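Local coordinates for sialidase B (Streptococcus pneumoniae serotype 4, PDB 4XJW), which cleaves terminal alpha-linked sialic acid residues from oligosaccharides, glycoproteins and glycolipids, as an exo-sialidase of glycosyl hydrolase family 33, at residues F518-T521 with I525-M528; Q562-K567 with W600-G605; G584-G589 with I626-E631. The protein carries 1 engineered substitution. All coordinates share one frame; numbering follows the deposited sequence.

Interaction 1. Residues F518-T521 with I525-M528; sequences FRTT and IAYM
F518 and A526 meet as an antiparallel hydrogen-bonded pair with their side chains on the same face of the sheet. Two backbone bonds join them: F518 N gives its proton to A526 O at 2.9 Å, and A526 N reaches F518 O, also at 2.9 Å. Over this pair the F518 ring lies with one face on the A526 methyl, a CH-pi contact in which CB sits 3.7 Å from the ring centroid and 21° off the normal, displaced toward CZ. The ring is swung there by a chi1 of 64°, which sets CG between the backbone N and the carbonyl carbon. On the same methyl, T520 CG2 presses tightly, 3.5 Å from A526 CB. Farther along the strand M528 CE approaches the ring obliquely, 4.2 Å from F518 CE1. T520 OG1 turns back into its own loop, bonded to K524 O and to T522 OG1. Between F518 and T520, the CB of R519, a substrate-binding arginine by similarity, leads away from strand 526-530; its NH1 forms a salt bridge with E503, a predicted active-site residue, and its NE bonds Y551 O. The pair, held by two backbone hydrogen bonds and a CH-pi contact, thus joins F518, the last residue of strand 513-518, to A526 of strand 526-530 across the turn, and sets the backbone directly before R519.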
loop_
_atom_site.group_PDB
_atom_site.type_symbol
_atom_site.label_atom_id
_atom_site.label_comp_id
_atom_site.label_asym_id
_atom_site.label_seq_id
_atom_site.Cartn_x
_atom_site.Cartn_y
_atom_site.Cartn_z
ATOM N N PHE A 518 19.570 1.248 -1.913
ATOM C CA PHE A 518 18.602 2.180 -2.479
ATOM C C PHE A 518 18.215 1.957 -3.929
ATOM O O PHE A 518 18.959 1.381 -4.718
ATOM C CB PHE A 518 18.995 3.647 -2.228
ATOM C CG PHE A 518 20.282 4.080 -2.904
ATOM C CD1 PHE A 518 21.512 3.705 -2.388
ATOM C CD2 PHE A 518 20.242 4.886 -4.034
ATOM C CE1 PHE A 518 22.695 4.120 -2.995
ATOM C CE2 PHE A 518 21.409 5.312 -4.638
ATOM C CZ PHE A 518 22.639 4.925 -4.117
ATOM N N ARG A 519 17.010 2.411 -4.231
ATOM C CA ARG A 519 16.410 2.338 -5.551
ATOM C C ARG A 519 17.096 3.324 -6.492
ATOM O O ARG A 519 17.466 4.425 -6.074
ATOM C CB ARG A 519 14.925 2.689 -5.388
ATOM C CG ARG A 519 14.135 2.873 -6.664
ATOM C CD ARG A 519 12.715 3.283 -6.294
ATOM N NE ARG A 519 11.971 3.728 -7.465
ATOM C CZ ARG A 519 10.713 4.144 -7.430
ATOM N NH1 ARG A 519 10.059 4.163 -6.278
ATOM N NH2 ARG A 519 10.112 4.531 -8.547
ATOM N N THR A 520 17.251 2.928 -7.761
ATOM C CA THR A 520 17.880 3.770 -8.784
ATOM C C THR A 520 17.079 3.761 -10.084
ATOM O O THR A 520 15.961 3.249 -10.146
ATOM C CB THR A 520 19.318 3.322 -9.134
ATOM O OG1 THR A 520 19.288 2.091 -9.868
ATOM C CG2 THR A 520 20.161 3.158 -7.878
ATOM N N THR A 521 17.688 4.300 -11.140
ATOM C CA THR A 521 17.064 4.344 -12.461
ATOM C C THR A 521 17.784 3.407 -13.425
ATOM O O THR A 521 17.525 3.421 -14.627
ATOM C CB THR A 521 17.078 5.769 -13.029
ATOM O OG1 THR A 521 18.403 6.309 -12.940
ATOM C CG2 THR A 521 16.107 6.664 -12.277
ATOM N N ILE A 525 19.703 -2.347 -7.820
ATOM C CA ILE A 525 19.717 -1.759 -6.491
ATOM C C ILE A 525 21.135 -1.300 -6.189
ATOM O O ILE A 525 22.093 -2.012 -6.488
ATOM C CB ILE A 525 19.246 -2.794 -5.467
ATOM C CG1 ILE A 525 17.788 -3.171 -5.765
ATOM C CG2 ILE A 525 19.425 -2.288 -4.021
ATOM C CD1 ILE A 525 17.278 -4.362 -4.960
ATOM N N ALA A 526 21.272 -0.101 -5.635
ATOM C CA ALA A 526 22.588 0.453 -5.340
ATOM C C ALA A 526 22.849 0.391 -3.851
ATOM O O ALA A 526 21.935 0.133 -3.063
ATOM C CB ALA A 526 22.692 1.893 -5.824
ATOM N N TYR A 527 24.094 0.632 -3.464
ATOM C CA TYR A 527 24.420 0.753 -2.051
ATOM C C TYR A 527 25.619 1.641 -1.805
ATOM O O TYR A 527 26.431 1.871 -2.706
ATOM C CB TYR A 527 24.592 -0.625 -1.390
ATOM C CG TYR A 527 25.764 -1.441 -1.884
ATOM C CD1 TYR A 527 27.008 -1.327 -1.285
ATOM C CD2 TYR A 527 25.615 -2.337 -2.936
ATOM C CE1 TYR A 527 28.077 -2.072 -1.721
ATOM C CE2 TYR A 527 26.674 -3.095 -3.382
ATOM C CZ TYR A 527 27.910 -2.953 -2.763
ATOM O OH TYR A 527 28.980 -3.700 -3.196
ATOM N N MET A 528 25.687 2.177 -0.595
ATOM C CA MET A 528 26.836 2.925 -0.117
ATOM C C MET A 528 27.037 2.551 1.340
ATOM O O MET A 528 26.134 1.997 1.975
ATOM C CB MET A 528 26.626 4.436 -0.251
ATOM C CG MET A 528 25.376 4.981 0.430
ATOM S SD MET A 528 25.285 6.791 0.482
ATOM C CE MET A 528 25.068 7.171 -1.255
#

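Interaction 2. Residues Q562-K567 with W600-G605; sequences QLIDGK and WKYHYG. Engineered in segment 600-605: G605 (natural residue Asp).
D565 takes hold of two side chains of strand 597-605 through one carboxylate oxygen. From CB, which lies 3.9 Å from K601 NZ, the side chain runs to CG beside the backbone N and anti to the carbonyl carbon (chi1 -66°), a torsion that turns the carboxylate toward the strand. OD2 then does the binding. K601 NZ comes to 2.7 Å from D565 OD2, a salt bridge in which the ammonium meets the oxygen from 48° above the carboxylate plane. Y602 OH donates to the same D565 OD2; the 2.4 Å between them is unusually short, and its exact length is doubtful. That oxygen lies at the edge of the phenol ring and in its plane, with ring and carboxylate planes turned 53° apart. The other oxygen, OD1, stays 3.5 Å from Y602 OH at an angle too poor for a bond. K601 reaches across with its chain extended, and its CG passes over one face of the Y602 ring, 3.8 Å above the plane. The nearby ammonium of K601 would be expected to stabilise D565 as the carboxylate. Beside the polar group, I564 CG2 touches Y602 CE2 loosely at 4.3 Å. D565 is the second residue of a type I' turn from I564 to K567, closed by backbone bonds in both directions between those two residues. K601 and Y602 form a classic beta bulge facing V588 of strand 584-592, and this brings both side chains round to the loop between strands 556-559 and 569-575; I564 also packs on V588 and on I654 of helix 654-657.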
loop_
_atom_site.group_PDB
_atom_site.type_symbol
_atom_site.label_atom_id
_atom_site.label_comp_id
_atom_site.label_asym_id
_atom_site.label_seq_id
_atom_site.Cartn_x
_atom_site.Cartn_y
_atom_site.Cartn_z
ATOM N N GLN A 562 20.663 -13.474 14.017
ATOM C CA GLN A 562 21.269 -14.795 14.172
ATOM C C GLN A 562 22.166 -15.094 12.985
ATOM O O GLN A 562 21.943 -14.578 11.884
ATOM C CB GLN A 562 20.189 -15.875 14.286
ATOM C CG GLN A 562 19.140 -15.603 15.372
ATOM C CD GLN A 562 19.725 -15.590 16.766
ATOM O OE1 GLN A 562 20.300 -16.580 17.216
ATOM N NE2 GLN A 562 19.589 -14.462 17.458
ATOM N N LEU A 563 23.190 -15.915 13.208
ATOM C CA LEU A 563 24.058 -16.356 12.116
ATOM C C LEU A 563 23.290 -17.294 11.212
ATOM O O LEU A 563 22.428 -18.045 11.665
ATOM C CB LEU A 563 25.291 -17.094 12.651
ATOM C CG LEU A 563 26.224 -16.361 13.610
ATOM C CD1 LEU A 563 27.439 -17.232 13.940
ATOM C CD2 LEU A 563 26.655 -15.013 13.058
ATOM N N ILE A 564 23.608 -17.239 9.922
ATOM C CA ILE A 564 23.098 -18.186 8.946
ATOM C C ILE A 564 24.332 -18.751 8.243
ATOM O O ILE A 564 25.189 -17.992 7.790
ATOM C CB ILE A 564 22.150 -17.498 7.921
ATOM C CG1 ILE A 564 20.912 -16.933 8.626
ATOM C CG2 ILE A 564 21.732 -18.483 6.829
ATOM C CD1 ILE A 564 19.956 -16.158 7.691
ATOM N N ASP A 565 24.439 -20.079 8.203
ATOM C CA ASP A 565 25.629 -20.747 7.676
ATOM C C ASP A 565 26.902 -20.247 8.366
ATOM O O ASP A 565 27.954 -20.125 7.742
ATOM C CB ASP A 565 25.739 -20.564 6.156
ATOM C CG ASP A 565 24.625 -21.256 5.402
ATOM O OD1 ASP A 565 24.021 -22.197 5.958
ATOM O OD2 ASP A 565 24.363 -20.863 4.240
ATOM N N GLY A 566 26.786 -19.940 9.654
ATOM C CA GLY A 566 27.909 -19.464 10.438
ATOM C C GLY A 566 28.374 -18.062 10.100
ATOM O O GLY A 566 29.465 -17.653 10.503
ATOM N N LYS A 567 27.555 -17.319 9.356
ATOM C CA LYS A 567 27.921 -15.967 8.942
ATOM C C LYS A 567 26.833 -14.958 9.298
ATOM O O LYS A 567 25.674 -15.325 9.503
ATOM C CB LYS A 567 28.205 -15.924 7.434
ATOM C CG LYS A 567 29.216 -16.972 6.972
ATOM C CD LYS A 567 29.856 -16.606 5.642
ATOM C CE LYS A 567 30.973 -15.596 5.834
ATOM N NZ LYS A 567 31.560 -15.171 4.537
ATOM N N TRP A 600 25.168 -12.718 -1.893
ATOM C CA TRP A 600 23.729 -12.982 -1.960
ATOM C C TRP A 600 23.466 -14.439 -2.325
ATOM O O TRP A 600 23.452 -14.824 -3.496
ATOM C CB TRP A 600 23.047 -12.003 -2.914
ATOM C CG TRP A 600 23.369 -10.590 -2.545
ATOM C CD1 TRP A 600 24.280 -9.771 -3.145
ATOM C CD2 TRP A 600 22.818 -9.843 -1.448
ATOM N NE1 TRP A 600 24.317 -8.554 -2.506
ATOM C CE2 TRP A 600 23.428 -8.572 -1.464
ATOM C CE3 TRP A 600 21.863 -10.124 -0.465
ATOM C CZ2 TRP A 600 23.111 -7.584 -0.532
ATOM C CZ3 TRP A 600 21.558 -9.146 0.458
ATOM C CH2 TRP A 600 22.178 -7.895 0.425
ATOM N N LYS A 601 23.265 -15.245 -1.291
ATOM C CA LYS A 601 23.322 -16.698 -1.408
ATOM C C LYS A 601 21.967 -17.383 -1.621
ATOM O O LYS A 601 21.877 -18.390 -2.331
ATOM C CB LYS A 601 24.002 -17.255 -0.160
ATOM C CG LYS A 601 24.235 -18.750 -0.161
ATOM C CD LYS A 601 25.049 -19.133 1.081
ATOM C CE LYS A 601 25.404 -20.607 1.121
ATOM N NZ LYS A 601 26.284 -20.898 2.297
ATOM N N TYR A 602 20.918 -16.851 -1.003
ATOM C CA TYR A 602 19.592 -17.463 -1.079
ATOM C C TYR A 602 18.554 -16.485 -1.634
ATOM O O TYR A 602 18.553 -15.310 -1.268
ATOM C CB TYR A 602 19.148 -17.937 0.310
ATOM C CG TYR A 602 20.081 -18.929 0.972
ATOM C CD1 TYR A 602 20.080 -20.265 0.598
ATOM C CD2 TYR A 602 20.939 -18.532 1.992
ATOM C CE1 TYR A 602 20.915 -21.177 1.207
ATOM C CE2 TYR A 602 21.777 -19.431 2.611
ATOM C CZ TYR A 602 21.761 -20.756 2.208
ATOM O OH TYR A 602 22.593 -21.666 2.809
ATOM N N HIS A 603 17.688 -16.969 -2.525
ATOM C CA HIS A 603 16.561 -16.185 -3.044
ATOM C C HIS A 603 15.270 -16.943 -2.746
ATOM O O HIS A 603 15.112 -18.083 -3.182
ATOM C CB HIS A 603 16.678 -16.013 -4.562
ATOM C CG HIS A 603 17.801 -15.123 -4.989
ATOM N ND1 HIS A 603 17.594 -13.899 -5.591
ATOM C CD2 HIS A 603 19.145 -15.283 -4.918
ATOM C CE1 HIS A 603 18.760 -13.340 -5.862
ATOM N NE2 HIS A 603 19.718 -14.161 -5.467
ATOM N N TYR A 604 14.348 -16.321 -2.011
ATOM C CA TYR A 604 13.046 -16.936 -1.753
ATOM C C TYR A 604 11.947 -16.203 -2.505
ATOM O O TYR A 604 11.768 -15.004 -2.334
ATOM C CB TYR A 604 12.718 -16.913 -0.260
ATOM C CG TYR A 604 11.286 -17.319 0.034
ATOM C CD1 TYR A 604 10.899 -18.657 0.003
ATOM C CD2 TYR A 604 10.321 -16.363 0.337
ATOM C CE1 TYR A 604 9.586 -19.029 0.257
ATOM C CE2 TYR A 604 9.018 -16.724 0.595
ATOM C CZ TYR A 604 8.653 -18.058 0.553
ATOM O OH TYR A 604 7.346 -18.407 0.814
ATOM N N GLY A 605 11.202 -16.927 -3.326
ATOM C CA GLY A 605 10.085 -16.324 -4.052
ATOM C C GLY A 605 8.851 -16.222 -3.158
ATOM O O GLY A 605 8.323 -17.231 -2.697
#

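Interaction 3. Residues G584-G589 with I626-E631; sequences GQLVVG and IGVLFE
An apolar contact between two neighbouring sheets of the catalytic beta-propeller, buried and without any hydrogen bond, joins L586 of strand 584-592 to I626 and V628 of strand 626-631. The backbones stay well apart, the nearest CA atoms, those of L586 and V628, being 9.4 Å from each other, so side chains alone span the interval. A single methyl does the touching: L586 CD1 lies 4.3 Å from V628 CG2 and 4.4 Å from I626 CG2, and so rests against two branched side chains that rise from alternate positions of the facing strand. L586 extends toward them with CD1 anti to CA (chi2 -169°), which carries this methyl to the far end of the side chain. The distances are those of relaxed van der Waals contact, and the summed buried surface of 89 Å² is small, as befits one leucine tip meeting two methyls. G627 separates I626 from V628 along the strand. Farther along strand 626-631, E631 turns to the active site, where it pairs with R207, a substrate-binding arginine by similarity, and accepts a bond from the backbone of Y615. Other apolar groups complete the layer between the sheets: L586 also packs on L652 of strand 647-652 and on L657 of helix 654-657, V628 on I650 of strand 647-652, and I626 on I654 of that same C-terminal helix.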
loop_
_atom_site.group_PDB
_atom_site.type_symbol
_atom_site.label_atom_id
_atom_site.label_comp_id
_atom_site.label_asym_id
_atom_site.label_seq_id
_atom_site.Cartn_x
_atom_site.Cartn_y
_atom_site.Cartn_z
ATOM N N GLY A 584 8.119 -11.001 -6.308
ATOM C CA GLY A 584 8.687 -10.581 -5.036
ATOM C C GLY A 584 9.600 -11.619 -4.431
ATOM O O GLY A 584 9.327 -12.817 -4.517
ATOM N N GLN A 585 10.708 -11.155 -3.863
ATOM C CA GLN A 585 11.667 -12.063 -3.235
ATOM C C GLN A 585 12.184 -11.527 -1.916
ATOM O O GLN A 585 12.253 -10.320 -1.705
ATOM C CB GLN A 585 12.870 -12.305 -4.153
ATOM C CG GLN A 585 12.543 -13.048 -5.432
ATOM C CD GLN A 585 13.784 -13.421 -6.226
ATOM O OE1 GLN A 585 14.896 -12.980 -5.917
ATOM N NE2 GLN A 585 13.595 -14.224 -7.271
ATOM N N LEU A 586 12.560 -12.446 -1.039
ATOM C CA LEU A 586 13.487 -12.115 0.026
ATOM C C LEU A 586 14.830 -12.655 -0.419
ATOM O O LEU A 586 14.924 -13.804 -0.868
ATOM C CB LEU A 586 13.104 -12.771 1.344
ATOM C CG LEU A 586 11.750 -12.431 1.933
ATOM C CD1 LEU A 586 11.698 -12.974 3.349
ATOM C CD2 LEU A 586 11.502 -10.938 1.938
ATOM N N VAL A 587 15.866 -11.836 -0.304
ATOM C CA VAL A 587 17.201 -12.261 -0.715
ATOM C C VAL A 587 18.097 -12.236 0.516
ATOM O O VAL A 587 18.250 -11.194 1.153
ATOM C CB VAL A 587 17.761 -11.367 -1.837
ATOM C CG1 VAL A 587 19.084 -11.922 -2.344
ATOM C CG2 VAL A 587 16.753 -11.253 -3.004
ATOM N N VAL A 588 18.670 -13.390 0.865
ATOM C CA VAL A 588 19.534 -13.491 2.036
ATOM C C VAL A 588 20.999 -13.378 1.628
ATOM O O VAL A 588 21.470 -14.150 0.790
ATOM C CB VAL A 588 19.321 -14.824 2.774
ATOM C CG1 VAL A 588 20.218 -14.901 4.000
ATOM C CG2 VAL A 588 17.856 -15.007 3.174
ATOM N N GLY A 589 21.706 -12.407 2.200
ATOM C CA GLY A 589 23.123 -12.231 1.923
ATOM C C GLY A 589 23.975 -12.467 3.155
ATOM O O GLY A 589 23.613 -12.047 4.258
ATOM N N ILE A 626 10.472 -13.915 10.445
ATOM C CA ILE A 626 10.489 -12.700 9.649
ATOM C C ILE A 626 9.055 -12.335 9.300
ATOM O O ILE A 626 8.302 -13.171 8.799
ATOM C CB ILE A 626 11.261 -12.916 8.345
ATOM C CG1 ILE A 626 12.691 -13.394 8.612
ATOM C CG2 ILE A 626 11.259 -11.631 7.524
ATOM C CD1 ILE A 626 13.559 -12.433 9.407
ATOM N N GLY A 627 8.660 -11.106 9.607
ATOM C CA GLY A 627 7.372 -10.597 9.167
ATOM C C GLY A 627 7.543 -9.723 7.937
ATOM O O GLY A 627 8.484 -8.924 7.866
ATOM N N VAL A 628 6.645 -9.895 6.967
ATOM C CA VAL A 628 6.671 -9.126 5.718
ATOM C C VAL A 628 5.281 -8.526 5.516
ATOM O O VAL A 628 4.287 -9.244 5.512
ATOM C CB VAL A 628 7.052 -10.002 4.502
ATOM C CG1 VAL A 628 7.230 -9.143 3.262
ATOM C CG2 VAL A 628 8.327 -10.796 4.771
ATOM N N LEU A 629 5.218 -7.205 5.408
ATOM C CA LEU A 629 3.989 -6.502 5.070
ATOM C C LEU A 629 4.250 -5.832 3.727
ATOM O O LEU A 629 5.153 -5.009 3.602
ATOM C CB LEU A 629 3.651 -5.461 6.134
ATOM C CG LEU A 629 2.364 -4.673 5.926
ATOM C CD1 LEU A 629 1.165 -5.606 5.983
ATOM C CD2 LEU A 629 2.250 -3.575 6.981
ATOM N N PHE A 630 3.476 -6.201 2.718
ATOM C CA PHE A 630 3.824 -5.765 1.367
ATOM C C PHE A 630 2.616 -5.504 0.485
ATOM O O PHE A 630 1.520 -6.048 0.713
ATOM C CB PHE A 630 4.724 -6.810 0.701
ATOM C CG PHE A 630 4.033 -8.122 0.422
ATOM C CD1 PHE A 630 3.895 -9.081 1.422
ATOM C CD2 PHE A 630 3.522 -8.395 -0.844
ATOM C CE1 PHE A 630 3.250 -10.300 1.171
ATOM C CE2 PHE A 630 2.893 -9.610 -1.103
ATOM C CZ PHE A 630 2.754 -10.556 -0.106
ATOM N N GLU A 631 2.839 -4.687 -0.545
ATOM C CA GLU A 631 1.837 -4.415 -1.549
ATOM C C GLU A 631 1.805 -5.579 -2.530
ATOM O O GLU A 631 2.698 -5.715 -3.362
ATOM C CB GLU A 631 2.192 -3.102 -2.264
ATOM C CG GLU A 631 2.071 -1.860 -1.359
ATOM C CD GLU A 631 2.579 -0.588 -2.017
ATOM O OE1 GLU A 631 3.291 -0.661 -3.051
ATOM O OE2 GLU A 631 2.223 0.505 -1.519
#

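How the interactions relate
The three contacts lie in one propeller domain, within one BNR repeat-like range. Interaction 1 closes before the others begin; its centre is about 21 Å from that of interaction 2 and about 17 Å from that of interaction 3, with no touch. Interactions 2 and 3 alternate along the chain, their centres about 13 Å apart, and share the sheet where strands 584-592 and 597-605 are joined by a probable hydrogen bond, Y604 N to L586 O at 2.8 Å. Interaction 1 thus lies by predicted active-site residues; interaction 2, away from the site, ties the loop after strand 556-559 to edge strand 597-605 of the next sheet, and interaction 3 joins that sheet to the last.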